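Local coordinates for malonyl CoA:acyl carrier protein malonyltransferase (Streptomyces coelicolor, PDB 1NM2), which probably catalyses transfer of the malonyl group from malonyl-CoA to holo-acyl carrier protein, a step of fatty acid biosynthesis, at residues G137-L142 / R190-L195. Sequence-based numbering, arbitrary orientation.
Sequences GMSALL and RKVVPL
Leu195 settles across the backbone of Met138 to Ala140 on the neighbouring antiparallel strand. Leu195 N gives a nearly straight bond to Met138 O (2.7 Å, 177° at the hydrogen), tilted from the carbonyl plane, and the side chain then folds back against the strand: CG stands beside the backbone N (chi1 -77°), which brings Leu195 CD1 to 3.4 Å from Ser139 CA, tighter than usual for two carbons. CD1 also meets Ala140 CB, while CD2 reaches Met138 CB. Cut back to alanine, Leu195 would lose both methyls, and Met138 CB and Ala140 CB would probably be left without their apolar partner. Next along, Ala140 and Val193 form a hydrogen-bonded pair, each amide giving to the other's carbonyl. On the face of Ser139, Leu141 and Val192, Val192 CG1 packs on Ser139 CB at 3.6 Å, and helix 175-183 covers these residues.

The far end is looser and exposed. Here Leu142 faces both Arg190 and Lys191, a classic beta bulge: Leu142 N donates to Lys191 O, and Leu142 O accepts from Arg190 N at 2.9 Å. The Arg190 chain bends at chi3 (-62°) and lays its guanidinium over that same carbonyl, with Leu142 O 3.8 Å above the plane near its centre. Leu142 CD1 lies against Val193 CG2 at 3.6 Å, beside a Lys191 whose chain runs off extended.

Strand 189-194 is an edge of the mixed, largely antiparallel sheet, and strand 136-143 pairs on its other side with strand 168-172. The Met138 side chain leads away from the pair, touching Phe201, and lies about 5 Å from the acetate bound in the active site. Register thus rests on main-chain bonds, with the tightest carbon contact at Leu195 CD1 and, at the solvent end, a guanidinium over the Leu142 carbonyl, which it may weakly polarise.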
ATOM      1  N   GLY A 137       0.728  18.239  -1.339  1.00 19.16           N
ATOM      2  CA  GLY A 137       1.523  17.280  -0.598  1.00 17.22           C
ATOM      3  C   GLY A 137       0.730  16.592   0.494  1.00 16.65           C
ATOM      4  O   GLY A 137      -0.495  16.686   0.530  1.00 17.46           O
ATOM      5  N   MET A 138       1.437  15.887   1.371  1.00 16.40           N
ATOM      6  CA  MET A 138       0.823  15.171   2.489  1.00 17.23           C
ATOM      7  C   MET A 138       1.712  15.356   3.707  1.00 17.55           C
ATOM      8  O   MET A 138       2.938  15.406   3.582  1.00 19.79           O
ATOM      9  CB  MET A 138       0.713  13.669   2.190  1.00 15.69           C
ATOM     10  CG  MET A 138       0.004  13.310   0.903  1.00 15.72           C
ATOM     11  SD  MET A 138       0.137  11.530   0.534  1.00 20.70           S
ATOM     12  CE  MET A 138      -1.257  10.899   1.434  1.00 17.61           C
ATOM     13  N   SER A 139       1.095  15.454   4.880  1.00 18.51           N
ATOM     14  CA  SER A 139       1.842  15.611   6.122  1.00 19.23           C
ATOM     15  C   SER A 139       1.181  14.796   7.218  1.00 19.17           C
ATOM     16  O   SER A 139      -0.041  14.783   7.335  1.00 20.11           O
ATOM     17  CB  SER A 139       1.898  17.082   6.542  1.00 18.72           C
ATOM     18  OG  SER A 139       2.604  17.861   5.592  1.00 19.93           O
ATOM     19  N   ALA A 140       1.991  14.104   8.011  1.00 19.97           N
ATOM     20  CA  ALA A 140       1.471  13.298   9.107  1.00 19.49           C
ATOM     21  C   ALA A 140       1.338  14.175  10.343  1.00 20.95           C
ATOM     22  O   ALA A 140       2.148  15.085  10.559  1.00 20.66           O
ATOM     23  CB  ALA A 140       2.407  12.132   9.394  1.00 18.86           C
ATOM     24  N   LEU A 141       0.306  13.912  11.139  1.00 19.82           N
ATOM     25  CA  LEU A 141       0.074  14.655  12.370  1.00 20.80           C
ATOM     26  C   LEU A 141       0.518  13.771  13.529  1.00 20.73           C
ATOM     27  O   LEU A 141      -0.025  12.685  13.724  1.00 21.43           O
ATOM     28  CB  LEU A 141      -1.410  14.999  12.524  1.00 22.34           C
ATOM     29  CG  LEU A 141      -1.992  16.172  11.729  1.00 21.73           C
ATOM     30  CD1 LEU A 141      -1.740  16.005  10.249  1.00 21.20           C
ATOM     31  CD2 LEU A 141      -3.485  16.258  12.006  1.00 23.34           C
ATOM     32  N   LEU A 142       1.499  14.231  14.297  1.00 19.95           N
ATOM     33  CA  LEU A 142       2.000  13.449  15.424  1.00 20.42           C
ATOM     34  C   LEU A 142       1.397  13.932  16.739  1.00 21.16           C
ATOM     35  O   LEU A 142       1.675  15.038  17.196  1.00 20.35           O
ATOM     36  CB  LEU A 142       3.530  13.531  15.476  1.00 20.56           C
ATOM     37  CG  LEU A 142       4.238  13.245  14.147  1.00 20.25           C
ATOM     38  CD1 LEU A 142       5.744  13.306  14.349  1.00 21.83           C
ATOM     39  CD2 LEU A 142       3.822  11.877  13.614  1.00 21.07           C
ATOM     40  N   ARG A 190       1.676  17.765  18.158  1.00 19.80           N
ATOM     41  CA  ARG A 190       3.016  18.268  18.439  1.00 22.11           C
ATOM     42  C   ARG A 190       3.749  18.655  17.165  1.00 23.32           C
ATOM     43  O   ARG A 190       4.444  19.674  17.115  1.00 23.59           O
ATOM     44  CB  ARG A 190       3.855  17.199  19.143  1.00 21.28           C
ATOM     45  CG  ARG A 190       3.241  16.603  20.390  1.00 22.36           C
ATOM     46  CD  ARG A 190       4.193  15.597  21.002  1.00 21.67           C
ATOM     47  NE  ARG A 190       4.470  14.475  20.109  1.00 23.10           N
ATOM     48  CZ  ARG A 190       3.669  13.421  19.961  1.00 23.29           C
ATOM     49  NH1 ARG A 190       2.535  13.343  20.651  1.00 21.93           N
ATOM     50  NH2 ARG A 190       4.008  12.440  19.132  1.00 20.70           N
ATOM     51  N   LYS A 191       3.579  17.845  16.129  1.00 23.19           N
ATOM     52  CA  LYS A 191       4.292  18.078  14.887  1.00 25.11           C
ATOM     53  C   LYS A 191       3.477  17.727  13.651  1.00 24.16           C
ATOM     54  O   LYS A 191       2.672  16.797  13.659  1.00 24.45           O
ATOM     55  CB  LYS A 191       5.565  17.230  14.918  1.00 27.19           C
ATOM     56  CG  LYS A 191       6.808  17.824  14.292  1.00 31.84           C
ATOM     57  CD  LYS A 191       7.985  16.889  14.570  1.00 33.00           C
ATOM     58  CE  LYS A 191       9.277  17.344  13.910  1.00 35.51           C
ATOM     59  NZ  LYS A 191      10.379  16.379  14.205  1.00 36.66           N
ATOM     60  N   VAL A 192       3.692  18.495  12.591  1.00 22.99           N
ATOM     61  CA  VAL A 192       3.038  18.256  11.314  1.00 22.73           C
ATOM     62  C   VAL A 192       4.211  17.963  10.389  1.00 22.83           C
ATOM     63  O   VAL A 192       4.897  18.872   9.920  1.00 23.88           O
ATOM     64  CB  VAL A 192       2.256  19.494  10.844  1.00 22.49           C
ATOM     65  CG1 VAL A 192       1.697  19.264   9.444  1.00 22.93           C
ATOM     66  CG2 VAL A 192       1.112  19.767  11.813  1.00 20.04           C
ATOM     67  N   VAL A 193       4.449  16.680  10.151  1.00 22.04           N
ATOM     68  CA  VAL A 193       5.575  16.253   9.336  1.00 22.68           C
ATOM     69  C   VAL A 193       5.243  15.946   7.885  1.00 21.79           C
ATOM     70  O   VAL A 193       4.470  15.034   7.589  1.00 21.64           O
ATOM     71  CB  VAL A 193       6.248  15.011   9.961  1.00 22.65           C
ATOM     72  CG1 VAL A 193       7.535  14.678   9.216  1.00 22.86           C
ATOM     73  CG2 VAL A 193       6.522  15.267  11.431  1.00 23.55           C
ATOM     74  N   PRO A 194       5.834  16.710   6.957  1.00 22.57           N
ATOM     75  CA  PRO A 194       5.586  16.493   5.529  1.00 24.12           C
ATOM     76  C   PRO A 194       6.155  15.157   5.063  1.00 24.17           C
ATOM     77  O   PRO A 194       7.280  14.797   5.408  1.00 24.68           O
ATOM     78  CB  PRO A 194       6.265  17.697   4.870  1.00 23.99           C
ATOM     79  CG  PRO A 194       7.361  18.044   5.825  1.00 24.94           C
ATOM     80  CD  PRO A 194       6.695  17.886   7.172  1.00 24.36           C
ATOM     81  N   LEU A 195       5.359  14.422   4.292  1.00 23.58           N
ATOM     82  CA  LEU A 195       5.759  13.121   3.770  1.00 23.54           C
ATOM     83  C   LEU A 195       6.553  13.271   2.477  1.00 21.85           C
ATOM     84  O   LEU A 195       6.420  14.272   1.767  1.00 19.55           O
ATOM     85  CB  LEU A 195       4.527  12.245   3.511  1.00 24.34           C
ATOM     86  CG  LEU A 195       3.838  11.594   4.716  1.00 27.85           C
ATOM     87  CD1 LEU A 195       3.389  12.645   5.704  1.00 30.63           C
ATOM     88  CD2 LEU A 195       2.644  10.786   4.237  1.00 27.36           C
TER
HETATM   89  O   HOH W   1       4.543  16.333   0.973  1.00 24.63           O